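Local coordinates for MutT/nudix family protein (Shewanella oneidensis, PDB 3GZ5) that probably acts as an ADP-ribose-dependent transcriptional regulator of NAD metabolism, joining a NUDIX domain to a DNA-binding winged helix domain, at residues V39-R44 with L137-A142; N46-G51 with L141-L146; F168-P173 with P177-V182. One frame throughout, in Å; residues are numbered along the deposited sequence.

Contact 1: residues V39-R44 with L137-A142; sequences VLLVQR and LQMPLA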
ATOM      1  N   VAL B  39      -4.304  20.694   0.468  1.00 51.26           N
ATOM      2  CA  VAL B  39      -3.899  19.728   1.506  1.00 51.29           C
ATOM      3  C   VAL B  39      -4.080  20.382   2.886  1.00 51.44           C
ATOM      4  O   VAL B  39      -3.740  21.565   3.069  1.00 51.45           O
ATOM      5  CB  VAL B  39      -2.464  19.148   1.228  1.00 51.20           C
ATOM      6  CG1 VAL B  39      -1.446  20.254   1.066  1.00 51.77           C
ATOM      7  CG2 VAL B  39      -2.010  18.161   2.302  1.00 49.55           C
ATOM      8  N   LEU B  40      -4.697  19.656   3.818  1.00 50.92           N
ATOM      9  CA  LEU B  40      -4.924  20.178   5.167  1.00 51.42           C
ATOM     10  C   LEU B  40      -3.649  20.133   6.001  1.00 51.79           C
ATOM     11  O   LEU B  40      -3.040  19.078   6.139  1.00 51.80           O
ATOM     12  CB  LEU B  40      -6.023  19.414   5.910  1.00 51.27           C
ATOM     13  CG  LEU B  40      -6.419  20.105   7.228  1.00 52.30           C
ATOM     14  CD1 LEU B  40      -7.313  21.320   6.957  1.00 51.50           C
ATOM     15  CD2 LEU B  40      -7.121  19.157   8.170  1.00 52.96           C
ATOM     16  N   LEU B  41      -3.245  21.286   6.538  1.00 52.22           N
ATOM     17  CA  LEU B  41      -2.029  21.379   7.351  1.00 52.66           C
ATOM     18  C   LEU B  41      -2.290  21.996   8.719  1.00 53.69           C
ATOM     19  O   LEU B  41      -3.289  22.693   8.933  1.00 53.06           O
ATOM     20  CB  LEU B  41      -0.908  22.109   6.619  1.00 52.57           C
ATOM     21  CG  LEU B  41      -0.305  21.462   5.371  1.00 51.26           C
ATOM     22  CD1 LEU B  41       0.901  22.276   4.954  1.00 52.34           C
ATOM     23  CD2 LEU B  41       0.094  19.991   5.542  1.00 50.37           C
ATOM     24  N   VAL B  42      -1.396  21.669   9.651  1.00 54.91           N
ATOM     25  CA  VAL B  42      -1.536  21.995  11.066  1.00 55.49           C
ATOM     26  C   VAL B  42      -0.213  22.593  11.490  1.00 56.48           C
ATOM     27  O   VAL B  42       0.856  22.061  11.161  1.00 56.32           O
ATOM     28  CB  VAL B  42      -1.854  20.724  11.928  1.00 55.67           C
ATOM     29  CG1 VAL B  42      -1.913  21.049  13.433  1.00 54.63           C
ATOM     30  CG2 VAL B  42      -3.150  20.079  11.476  1.00 54.16           C
ATOM     31  N   GLN B  43      -0.280  23.729  12.177  1.00 57.84           N
ATOM     32  CA  GLN B  43       0.935  24.389  12.619  1.00 59.59           C
ATOM     33  C   GLN B  43       1.394  23.789  13.946  1.00 60.61           C
ATOM     34  O   GLN B  43       0.589  23.634  14.871  1.00 59.46           O
ATOM     35  CB  GLN B  43       0.731  25.896  12.753  1.00 59.53           C
ATOM     36  CG  GLN B  43       1.993  26.651  12.451  1.00 59.91           C
ATOM     37  CD  GLN B  43       1.934  28.126  12.815  1.00 61.36           C
ATOM     38  OE1 GLN B  43       0.948  28.625  13.387  1.00 59.96           O
ATOM     39  NE2 GLN B  43       3.010  28.831  12.497  1.00 61.31           N
ATOM     40  N   ARG B  44       2.684  23.457  14.013  1.00 62.41           N
ATOM     41  CA  ARG B  44       3.263  22.816  15.196  1.00 64.82           C
ATOM     42  C   ARG B  44       3.467  23.780  16.372  1.00 66.10           C
ATOM     43  O   ARG B  44       4.407  24.596  16.380  1.00 66.23           O
ATOM     44  CB  ARG B  44       4.587  22.130  14.851  1.00 64.96           C
ATOM     45  CG  ARG B  44       4.461  20.879  14.013  1.00 65.33           C
ATOM     46  CD  ARG B  44       5.614  19.949  14.312  1.00 68.27           C
ATOM     47  NE  ARG B  44       5.458  19.342  15.636  1.00 70.28           N
ATOM     48  CZ  ARG B  44       6.450  18.819  16.346  1.00 71.18           C
ATOM     49  NH1 ARG B  44       6.212  18.297  17.542  1.00 71.42           N
ATOM     50  NH2 ARG B  44       7.682  18.837  15.875  1.00 71.87           N
ATOM     51  N   LEU B 137       4.317  22.491  -1.661  1.00 66.54           N
ATOM     52  CA  LEU B 137       5.542  21.962  -2.256  1.00 67.64           C
ATOM     53  C   LEU B 137       6.755  22.921  -2.194  1.00 68.26           C
ATOM     54  O   LEU B 137       7.896  22.494  -2.404  1.00 68.57           O
ATOM     55  CB  LEU B 137       5.287  21.491  -3.696  1.00 67.48           C
ATOM     56  CG  LEU B 137       4.204  20.431  -3.946  1.00 67.62           C
ATOM     57  CD1 LEU B 137       4.114  20.117  -5.436  1.00 68.07           C
ATOM     58  CD2 LEU B 137       4.430  19.142  -3.141  1.00 67.07           C
ATOM     59  N   GLN B 138       6.504  24.198  -1.892  1.00 68.84           N
ATOM     60  CA  GLN B 138       7.581  25.179  -1.667  1.00 69.56           C
ATOM     61  C   GLN B 138       7.708  25.649  -0.205  1.00 68.88           C
ATOM     62  O   GLN B 138       8.328  26.678   0.069  1.00 69.24           O
ATOM     63  CB  GLN B 138       7.421  26.390  -2.609  1.00 69.83           C
ATOM     64  CG  GLN B 138       8.116  26.219  -3.963  1.00 72.20           C
ATOM     65  CD  GLN B 138       7.375  25.275  -4.902  1.00 74.42           C
ATOM     66  OE1 GLN B 138       6.198  25.479  -5.209  1.00 75.28           O
ATOM     67  NE2 GLN B 138       8.072  24.248  -5.380  1.00 75.02           N
ATOM     68  N   MET B 139       7.123  24.894   0.724  1.00 68.17           N
ATOM     69  CA  MET B 139       7.152  25.248   2.152  1.00 67.01           C
ATOM     70  C   MET B 139       8.175  24.407   2.933  1.00 66.30           C
ATOM     71  O   MET B 139       8.567  23.319   2.478  1.00 66.21           O
ATOM     72  CB  MET B 139       5.769  25.114   2.781  1.00 66.99           C
ATOM     73  CG  MET B 139       4.944  26.373   2.775  1.00 66.97           C
ATOM     74  SD  MET B 139       3.179  26.034   2.993  1.00 69.98           S
ATOM     75  CE  MET B 139       2.939  26.233   4.763  1.00 68.77           C
ATOM     76  N   PRO B 140       8.635  24.929   4.095  1.00 65.38           N
ATOM     77  CA  PRO B 140       9.507  24.159   4.975  1.00 64.16           C
ATOM     78  C   PRO B 140       8.657  23.347   5.949  1.00 62.88           C
ATOM     79  O   PRO B 140       8.276  23.833   7.027  1.00 62.85           O
ATOM     80  CB  PRO B 140      10.316  25.243   5.696  1.00 64.38           C
ATOM     81  CG  PRO B 140       9.408  26.448   5.733  1.00 64.78           C
ATOM     82  CD  PRO B 140       8.377  26.286   4.631  1.00 65.26           C
ATOM     83  N   LEU B 141       8.330  22.116   5.558  1.00 61.01           N
ATOM     84  CA  LEU B 141       7.407  21.325   6.376  1.00 58.39           C
ATOM     85  C   LEU B 141       8.175  20.584   7.452  1.00 57.42           C
ATOM     86  O   LEU B 141       9.300  20.125   7.221  1.00 56.84           O
ATOM     87  CB  LEU B 141       6.572  20.371   5.513  1.00 57.96           C
ATOM     88  CG  LEU B 141       5.722  21.047   4.429  1.00 56.30           C
ATOM     89  CD1 LEU B 141       4.841  20.034   3.744  1.00 54.53           C
ATOM     90  CD2 LEU B 141       4.871  22.190   4.982  1.00 53.65           C
ATOM     91  N   ALA B 142       7.572  20.493   8.634  1.00 56.19           N
ATOM     92  CA  ALA B 142       8.123  19.668   9.704  1.00 55.27           C
ATOM     93  C   ALA B 142       8.532  18.271   9.194  1.00 54.43           C
ATOM     94  O   ALA B 142       7.919  17.716   8.270  1.00 54.15           O
ATOM     95  CB  ALA B 142       7.137  19.563  10.854  1.00 55.23           C
TER
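Leu41, on strand 36-43, and Leu141, in the loop between helices 133-136 and 145-162, hold their backbones well apart, CA to CA 9.5 Å, and residues 41-44 and 139-142 run at 51° to each other, drawing somewhat closer at Arg44 and Ala142, whose CA atoms are 8.0 Å apart. No hydrogen bond crosses, so side chains alone fill the gap. Leu41 points from the strand toward the loop, and with chi1 at -66° its CG stands opposite the carbonyl carbon, which sends the CD1 methyl to the loop. There CD1 meets CD2 of Leu141 at 4.0 Å, one branch of each leucine making the touch while the two side chains cross at about a right angle. The terminal methyl of Met139 is a looser neighbour, its CE 4.5 Å from the same Leu41 CD1. At the other end the touch is made by the aliphatic part of an arginine: Arg44 CD rests on Ala142 CB at 3.8 Å. Beyond CD the chain bends, chi3 72°, and the side chain goes on to meet Phe143. Val136 and Ile149, from helices 133-136 and 145-162, also pack on both leucines, and Trp131 of strand 128-132 touches Leu41 and Met139. With methyls and methylenes doing all the touching, this is apolar packing without directional bonds: the loop lies against the NUDIX sheet by shape, and Leu41 is buried where strand, loop and helices come together.

Contact 2: residues N46-G51 with L141-L146; sequences NHPFLG and LAFDHL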
ATOM      1  N   ASN B  46       4.675  23.157  19.206  1.00 70.92           N
ATOM      2  CA  ASN B  46       5.380  22.096  19.919  1.00 71.41           C
ATOM      3  C   ASN B  46       6.744  21.799  19.315  1.00 71.46           C
ATOM      4  O   ASN B  46       6.856  21.524  18.117  1.00 71.81           O
ATOM      5  CB  ASN B  46       4.529  20.822  19.879  1.00 71.95           C
ATOM      6  CG  ASN B  46       4.430  20.136  21.219  1.00 72.56           C
ATOM      7  OD1 ASN B  46       4.478  20.779  22.271  1.00 75.06           O
ATOM      8  ND2 ASN B  46       4.272  18.819  21.191  1.00 73.18           N
ATOM      9  N   HIS B  47       7.776  21.863  20.152  1.00 71.49           N
ATOM     10  CA  HIS B  47       9.166  21.542  19.789  1.00 71.42           C
ATOM     11  C   HIS B  47       9.224  20.015  19.555  1.00 70.95           C
ATOM     12  O   HIS B  47       8.471  19.266  20.208  1.00 70.96           O
ATOM     13  CB  HIS B  47      10.060  21.937  20.983  1.00 72.12           C
ATOM     14  CG  HIS B  47      11.288  22.741  20.636  1.00 72.98           C
ATOM     15  ND1 HIS B  47      11.459  24.049  21.048  1.00 74.61           N
ATOM     16  CD2 HIS B  47      12.433  22.402  19.994  1.00 73.35           C
ATOM     17  CE1 HIS B  47      12.643  24.489  20.652  1.00 73.93           C
ATOM     18  NE2 HIS B  47      13.255  23.506  20.012  1.00 73.75           N
ATOM     19  N   PRO B  48      10.071  19.533  18.619  1.00 70.15           N
ATOM     20  CA  PRO B  48      10.977  20.206  17.686  1.00 70.06           C
ATOM     21  C   PRO B  48      10.221  20.817  16.495  1.00 69.87           C
ATOM     22  O   PRO B  48       9.001  21.013  16.589  1.00 69.90           O
ATOM     23  CB  PRO B  48      11.910  19.073  17.230  1.00 69.92           C
ATOM     24  CG  PRO B  48      11.077  17.858  17.317  1.00 69.97           C
ATOM     25  CD  PRO B  48      10.115  18.070  18.453  1.00 69.74           C
ATOM     26  N   PHE B  49      10.932  21.121  15.401  1.00 69.46           N
ATOM     27  CA  PHE B  49      10.339  21.788  14.223  1.00 68.73           C
ATOM     28  C   PHE B  49       9.161  22.678  14.624  1.00 67.84           C
ATOM     29  O   PHE B  49       8.097  22.650  14.013  1.00 67.18           O
ATOM     30  CB  PHE B  49       9.893  20.765  13.171  1.00 69.01           C
ATOM     31  CG  PHE B  49      11.019  20.042  12.504  1.00 69.19           C
ATOM     32  CD1 PHE B  49      11.242  18.703  12.774  1.00 68.70           C
ATOM     33  CD2 PHE B  49      11.852  20.699  11.599  1.00 70.69           C
ATOM     34  CE1 PHE B  49      12.284  18.012  12.162  1.00 70.27           C
ATOM     35  CE2 PHE B  49      12.908  20.020  10.963  1.00 71.86           C
ATOM     36  CZ  PHE B  49      13.128  18.666  11.249  1.00 71.66           C
ATOM     37  N   LEU B  50       9.369  23.453  15.683  1.00 67.61           N
ATOM     38  CA  LEU B  50       8.331  24.293  16.275  1.00 67.18           C
ATOM     39  C   LEU B  50       7.907  25.425  15.316  1.00 66.96           C
ATOM     40  O   LEU B  50       8.726  25.927  14.515  1.00 66.18           O
ATOM     41  CB  LEU B  50       8.827  24.836  17.622  1.00 67.39           C
ATOM     42  CG  LEU B  50       8.206  26.105  18.217  1.00 67.31           C
ATOM     43  CD1 LEU B  50       6.960  25.777  19.022  1.00 65.36           C
ATOM     44  CD2 LEU B  50       9.267  26.837  19.050  1.00 67.17           C
ATOM     45  N   GLY B  51       6.623  25.791  15.391  1.00 66.39           N
ATOM     46  CA  GLY B  51       6.032  26.790  14.496  1.00 65.53           C
ATOM     47  C   GLY B  51       5.893  26.426  13.022  1.00 64.45           C
ATOM     48  O   GLY B  51       5.238  27.150  12.268  1.00 65.12           O
ATOM     49  N   LEU B 141       8.330  22.116   5.558  1.00 61.01           N
ATOM     50  CA  LEU B 141       7.407  21.325   6.376  1.00 58.39           C
ATOM     51  C   LEU B 141       8.175  20.584   7.452  1.00 57.42           C
ATOM     52  O   LEU B 141       9.300  20.125   7.221  1.00 56.84           O
ATOM     53  CB  LEU B 141       6.572  20.371   5.513  1.00 57.96           C
ATOM     54  CG  LEU B 141       5.722  21.047   4.429  1.00 56.30           C
ATOM     55  CD1 LEU B 141       4.841  20.034   3.744  1.00 54.53           C
ATOM     56  CD2 LEU B 141       4.871  22.190   4.982  1.00 53.65           C
ATOM     57  N   ALA B 142       7.572  20.493   8.634  1.00 56.19           N
ATOM     58  CA  ALA B 142       8.123  19.668   9.704  1.00 55.27           C
ATOM     59  C   ALA B 142       8.532  18.271   9.194  1.00 54.43           C
ATOM     60  O   ALA B 142       7.919  17.716   8.270  1.00 54.15           O
ATOM     61  CB  ALA B 142       7.137  19.563  10.854  1.00 55.23           C
ATOM     62  N   PHE B 143       9.607  17.754   9.777  1.00 53.07           N
ATOM     63  CA  PHE B 143      10.085  16.406   9.568  1.00 51.70           C
ATOM     64  C   PHE B 143      10.226  16.072   8.095  1.00 51.31           C
ATOM     65  O   PHE B 143      10.865  16.818   7.335  1.00 51.78           O
ATOM     66  CB  PHE B 143       9.180  15.395  10.285  1.00 51.69           C
ATOM     67  CG  PHE B 143       8.962  15.686  11.752  1.00 51.10           C
ATOM     68  CD1 PHE B 143       9.903  15.296  12.705  1.00 52.29           C
ATOM     69  CD2 PHE B 143       7.803  16.308  12.186  1.00 51.26           C
ATOM     70  CE1 PHE B 143       9.698  15.544  14.074  1.00 51.07           C
ATOM     71  CE2 PHE B 143       7.586  16.566  13.552  1.00 50.10           C
ATOM     72  CZ  PHE B 143       8.536  16.172  14.495  1.00 50.24           C
ATOM     73  N   ASP B 144       9.652  14.939   7.696  1.00 49.76           N
ATOM     74  CA  ASP B 144       9.753  14.453   6.325  1.00 47.57           C
ATOM     75  C   ASP B 144       8.385  14.545   5.652  1.00 47.18           C
ATOM     76  O   ASP B 144       8.135  13.857   4.659  1.00 47.42           O
ATOM     77  CB  ASP B 144      10.291  12.998   6.295  1.00 47.13           C
ATOM     78  CG  ASP B 144       9.389  12.001   7.068  1.00 46.22           C
ATOM     79  OD1 ASP B 144       8.468  12.425   7.803  1.00 41.09           O
ATOM     80  OD2 ASP B 144       9.621  10.786   6.947  1.00 46.02           O
ATOM     81  N   HIS B 145       7.524  15.399   6.197  1.00 45.97           N
ATOM     82  CA  HIS B 145       6.142  15.517   5.767  1.00 46.58           C
ATOM     83  C   HIS B 145       5.931  15.963   4.307  1.00 47.87           C
ATOM     84  O   HIS B 145       4.934  15.577   3.670  1.00 47.21           O
ATOM     85  CB  HIS B 145       5.367  16.425   6.707  1.00 45.67           C
ATOM     86  CG  HIS B 145       5.153  15.843   8.067  1.00 43.65           C
ATOM     87  ND1 HIS B 145       4.340  16.442   9.003  1.00 43.28           N
ATOM     88  CD2 HIS B 145       5.655  14.730   8.659  1.00 43.01           C
ATOM     89  CE1 HIS B 145       4.350  15.728  10.114  1.00 43.73           C
ATOM     90  NE2 HIS B 145       5.127  14.673   9.925  1.00 43.11           N
ATOM     91  N   LEU B 146       6.866  16.749   3.776  1.00 48.51           N
ATOM     92  CA  LEU B 146       6.837  17.073   2.365  1.00 49.75           C
ATOM     93  C   LEU B 146       6.930  15.811   1.514  1.00 49.87           C
ATOM     94  O   LEU B 146       6.257  15.689   0.489  1.00 50.03           O
ATOM     95  CB  LEU B 146       7.967  18.035   1.972  1.00 50.28           C
ATOM     96  CG  LEU B 146       8.020  18.352   0.465  1.00 51.38           C
ATOM     97  CD1 LEU B 146       6.709  19.006   0.020  1.00 50.09           C
ATOM     98  CD2 LEU B 146       9.220  19.238   0.106  1.00 53.54           C
TER
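Phe49 lays one face of its ring over the start of Phe143: the amide N of Phe143 sits above that face, offset toward the rim, and comes within 3.5 Å of Phe49 CD1. The ring edge then does a second job. Its CD1-CE1 side points at a face of the Phe143 ring in an edge-to-face pair, with centroids 4.9 Å apart and planes inclined at 64°; Phe49 CD1 and CE1 both lie 3.7 Å from Phe143 CD1. Nearer the backbone, Phe49 CB packs on Ala142 CB at 3.8 Å, so this side chain follows the loop from Ala142 to Phe143. Pro48, which follows a cis peptide bond, adds a lighter touch, its CG 4.2 Å from CZ of Phe143, the two side chains crossing at about a right angle. The Phe143 ring gets there because, with chi1 -53°, CG lies beside the backbone N, bringing the ring round to meet Phe49 although its CB starts off to one side. Phe143 is itself the second residue of a type II' beta turn from Ala142 to His145, closed by a 3.1 Å bond from His145 N to Ala142 O. Asp144 stands at the N-cap position but makes no capping bond with its side chain; it forms a salt bridge to Arg98 instead. Asp99 and Arg101 touch Phe143 as well. The aromatic pair thus joins the loop between strands 36-43 and 53-54 to the turn that leads into helix 145-162, while His145 ND1, at the first turn of that helix, is hydrogen-bonded to Leu55 N just beyond strand 53-54.

Contact 3: residues F168-P173 with P177-V182; sequences FALSEP and PELQHV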
ATOM      1  N   PHE B 168     -14.351  11.494  -4.183  1.00 37.57           N
ATOM      2  CA  PHE B 168     -14.464  11.792  -2.743  1.00 38.26           C
ATOM      3  C   PHE B 168     -13.975  13.185  -2.328  1.00 39.02           C
ATOM      4  O   PHE B 168     -14.379  13.681  -1.283  1.00 39.40           O
ATOM      5  CB  PHE B 168     -13.809  10.680  -1.893  1.00 37.96           C
ATOM      6  CG  PHE B 168     -14.574   9.397  -1.907  1.00 35.94           C
ATOM      7  CD1 PHE B 168     -15.805   9.305  -1.271  1.00 37.02           C
ATOM      8  CD2 PHE B 168     -14.081   8.283  -2.561  1.00 35.09           C
ATOM      9  CE1 PHE B 168     -16.530   8.119  -1.284  1.00 37.90           C
ATOM     10  CE2 PHE B 168     -14.800   7.073  -2.577  1.00 35.59           C
ATOM     11  CZ  PHE B 168     -16.018   6.997  -1.948  1.00 37.47           C
ATOM     12  N   ALA B 169     -13.134  13.813  -3.157  1.00 39.87           N
ATOM     13  CA  ALA B 169     -12.698  15.207  -2.956  1.00 40.77           C
ATOM     14  C   ALA B 169     -13.760  16.265  -3.308  1.00 41.74           C
ATOM     15  O   ALA B 169     -13.553  17.454  -3.058  1.00 41.79           O
ATOM     16  CB  ALA B 169     -11.410  15.475  -3.732  1.00 40.57           C
ATOM     17  N   LEU B 170     -14.895  15.829  -3.870  1.00 43.39           N
ATOM     18  CA  LEU B 170     -15.958  16.747  -4.341  1.00 44.44           C
ATOM     19  C   LEU B 170     -17.155  16.791  -3.414  1.00 44.95           C
ATOM     20  O   LEU B 170     -17.417  15.830  -2.706  1.00 44.92           O
ATOM     21  CB  LEU B 170     -16.441  16.320  -5.727  1.00 43.83           C
ATOM     22  CG  LEU B 170     -15.331  16.158  -6.743  1.00 43.42           C
ATOM     23  CD1 LEU B 170     -15.873  15.443  -8.002  1.00 42.42           C
ATOM     24  CD2 LEU B 170     -14.775  17.524  -7.034  1.00 40.98           C
ATOM     25  N   SER B 171     -17.900  17.889  -3.405  1.00 46.33           N
ATOM     26  CA  SER B 171     -19.142  17.845  -2.641  1.00 48.07           C
ATOM     27  C   SER B 171     -20.171  17.029  -3.411  1.00 48.65           C
ATOM     28  O   SER B 171     -20.120  16.928  -4.646  1.00 49.08           O
ATOM     29  CB  SER B 171     -19.645  19.225  -2.206  1.00 48.17           C
ATOM     30  OG  SER B 171     -19.864  20.068  -3.312  1.00 50.75           O
ATOM     31  N   GLU B 172     -21.057  16.390  -2.666  1.00 49.08           N
ATOM     32  CA  GLU B 172     -22.067  15.528  -3.238  1.00 50.00           C
ATOM     33  C   GLU B 172     -23.389  16.305  -3.225  1.00 49.17           C
ATOM     34  O   GLU B 172     -23.673  16.987  -2.240  1.00 49.68           O
ATOM     35  CB  GLU B 172     -22.165  14.255  -2.397  1.00 50.52           C
ATOM     36  CG  GLU B 172     -22.139  12.963  -3.196  1.00 54.84           C
ATOM     37  CD  GLU B 172     -20.754  12.335  -3.328  1.00 59.85           C
ATOM     38  OE1 GLU B 172     -19.714  13.047  -3.237  1.00 63.55           O
ATOM     39  OE2 GLU B 172     -20.708  11.105  -3.542  1.00 60.96           O
ATOM     40  N   PRO B 173     -24.179  16.246  -4.319  1.00 48.41           N
ATOM     41  CA  PRO B 173     -23.904  15.570  -5.595  1.00 47.96           C
ATOM     42  C   PRO B 173     -22.971  16.399  -6.488  1.00 47.48           C
ATOM     43  O   PRO B 173     -22.856  17.618  -6.305  1.00 47.26           O
ATOM     44  CB  PRO B 173     -25.286  15.483  -6.244  1.00 48.06           C
ATOM     45  CG  PRO B 173     -25.984  16.717  -5.768  1.00 48.43           C
ATOM     46  CD  PRO B 173     -25.490  16.926  -4.336  1.00 48.49           C
ATOM     47  N   PRO B 177     -18.641  16.323 -15.596  1.00 47.78           N
ATOM     48  CA  PRO B 177     -17.562  17.272 -15.873  1.00 47.29           C
ATOM     49  C   PRO B 177     -16.702  17.689 -14.665  1.00 46.84           C
ATOM     50  O   PRO B 177     -15.503  17.882 -14.832  1.00 45.93           O
ATOM     51  CB  PRO B 177     -18.311  18.491 -16.434  1.00 47.52           C
ATOM     52  CG  PRO B 177     -19.518  17.904 -17.065  1.00 47.99           C
ATOM     53  CD  PRO B 177     -19.928  16.812 -16.128  1.00 46.92           C
ATOM     54  N   GLU B 178     -17.307  17.867 -13.491  1.00 46.58           N
ATOM     55  CA  GLU B 178     -16.548  18.086 -12.247  1.00 47.21           C
ATOM     56  C   GLU B 178     -15.592  16.925 -11.952  1.00 46.78           C
ATOM     57  O   GLU B 178     -14.421  17.136 -11.622  1.00 46.77           O
ATOM     58  CB  GLU B 178     -17.489  18.237 -11.054  1.00 47.85           C
ATOM     59  CG  GLU B 178     -18.298  19.517 -11.007  1.00 51.21           C
ATOM     60  CD  GLU B 178     -19.229  19.542  -9.797  1.00 56.33           C
ATOM     61  OE1 GLU B 178     -20.218  20.311  -9.810  1.00 59.07           O
ATOM     62  OE2 GLU B 178     -18.964  18.794  -8.830  1.00 57.71           O
ATOM     63  N   LEU B 179     -16.117  15.707 -12.059  1.00 46.07           N
ATOM     64  CA  LEU B 179     -15.375  14.507 -11.759  1.00 45.78           C
ATOM     65  C   LEU B 179     -14.225  14.359 -12.741  1.00 46.19           C
ATOM     66  O   LEU B 179     -13.094  14.067 -12.357  1.00 45.85           O
ATOM     67  CB  LEU B 179     -16.298  13.297 -11.843  1.00 45.12           C
ATOM     68  CG  LEU B 179     -15.654  11.953 -11.522  1.00 45.47           C
ATOM     69  CD1 LEU B 179     -15.103  11.908 -10.079  1.00 44.71           C
ATOM     70  CD2 LEU B 179     -16.618  10.781 -11.812  1.00 45.10           C
ATOM     71  N   GLN B 180     -14.523  14.559 -14.025  1.00 47.12           N
ATOM     72  CA  GLN B 180     -13.501  14.528 -15.060  1.00 47.51           C
ATOM     73  C   GLN B 180     -12.392  15.533 -14.769  1.00 47.30           C
ATOM     74  O   GLN B 180     -11.215  15.206 -14.874  1.00 47.18           O
ATOM     75  CB  GLN B 180     -14.120  14.809 -16.438  1.00 48.12           C
ATOM     76  CG  GLN B 180     -13.100  14.756 -17.551  1.00 49.40           C
ATOM     77  CD  GLN B 180     -13.726  14.881 -18.918  1.00 53.42           C
ATOM     78  OE1 GLN B 180     -14.837  14.389 -19.151  1.00 56.64           O
ATOM     79  NE2 GLN B 180     -13.015  15.514 -19.836  1.00 50.24           N
ATOM     80  N   HIS B 181     -12.765  16.750 -14.395  1.00 47.69           N
ATOM     81  CA  HIS B 181     -11.770  17.772 -14.121  1.00 49.41           C
ATOM     82  C   HIS B 181     -10.835  17.446 -12.947  1.00 49.54           C
ATOM     83  O   HIS B 181      -9.622  17.659 -13.043  1.00 50.40           O
ATOM     84  CB  HIS B 181     -12.385  19.158 -13.968  1.00 49.75           C
ATOM     85  CG  HIS B 181     -11.359  20.251 -13.942  1.00 53.90           C
ATOM     86  ND1 HIS B 181     -10.461  20.457 -14.974  1.00 56.66           N
ATOM     87  CD2 HIS B 181     -11.054  21.168 -12.993  1.00 55.76           C
ATOM     88  CE1 HIS B 181      -9.660  21.463 -14.668  1.00 55.87           C
ATOM     89  NE2 HIS B 181      -9.998  21.913 -13.471  1.00 56.82           N
ATOM     90  N   VAL B 182     -11.378  16.919 -11.849  1.00 49.44           N
ATOM     91  CA  VAL B 182     -10.518  16.479 -10.739  1.00 48.92           C
ATOM     92  C   VAL B 182      -9.522  15.429 -11.206  1.00 48.04           C
ATOM     93  O   VAL B 182      -8.367  15.477 -10.793  1.00 48.84           O
ATOM     94  CB  VAL B 182     -11.283  15.902  -9.512  1.00 48.31           C
ATOM     95  CG1 VAL B 182     -10.303  15.741  -8.356  1.00 49.52           C
ATOM     96  CG2 VAL B 182     -12.386  16.818  -9.077  1.00 48.74           C
TER
HETATM   97  O   HOH W   1     -20.234  19.638  -6.387  1.00 57.62           O
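Leu170 carries the tightly packed half of this contact, reaching from the loop before strand 174-175 into the side of helix 176-187. A chi1 of -53°, CG turned away from the carbonyl carbon, aims both methyls at the helix. CD2 meets CG2 of Val182 tip to tip at 3.2 Å, closer than ordinary van der Waals contact, which means either real compression or a small error in the model. CD1 settles over the helix backbone, 3.9 Å from Leu179 CA, with the Leu179 methyl CD1 a looser neighbour at 4.2 Å. The leucine therefore bears on successive turns of the helix, whose own bonds include one of 3.1 Å from Val182 N to Glu178 O. Tyr32 of strand 22-33, in the NUDIX part of the chain, packs on both Leu170 and Val182, so this buried patch also meets the other domain.

The opposite character appears at Ser171 and Glu178. The CB of Glu178 still lies 4.4 Å from Leu170 CD1, but between Ser171 and the carboxylate a water spans the gap. Its geometry suits donation to Ser171 O (3.2 Å) and to Glu178 OE2 (2.9 Å), but with more acceptors nearby than protons the two probably share its hydrogens with others. The other carboxylate oxygen, Glu178 OE1, is taken up by a salt bridge to Arg213 on strand 206-213, which probably favours the charged form of the acid. Helix and loop are thus held together in the winged helix domain by two unlike means: a buried apolar patch of Leu170, Leu179 and Val182 that depends on fit, and a polar margin bridged by water.

Overall arrangement
Contacts 1 and 2 are neighbours in the NUDIX domain, with centres 8 Å apart and Leu141 and Ala142 in common; Arg44 O is 2.7 Å from Gly51 N and Gln43 NE2 is 2.8 Å from Gly51 O, both probable hydrogen bonds between the strand end of one and the loop of the other. The side chain of Leu41 in contact 1 is about 10 Å from the bound sodium ion, which lies at Ile122, Val125 and Val128. Contact 3 belongs to the winged helix domain across the chain's centre, its own centre 25 Å from that of contact 1 and 32 Å from that of contact 2. Helix 145-162 leads from one region toward the other.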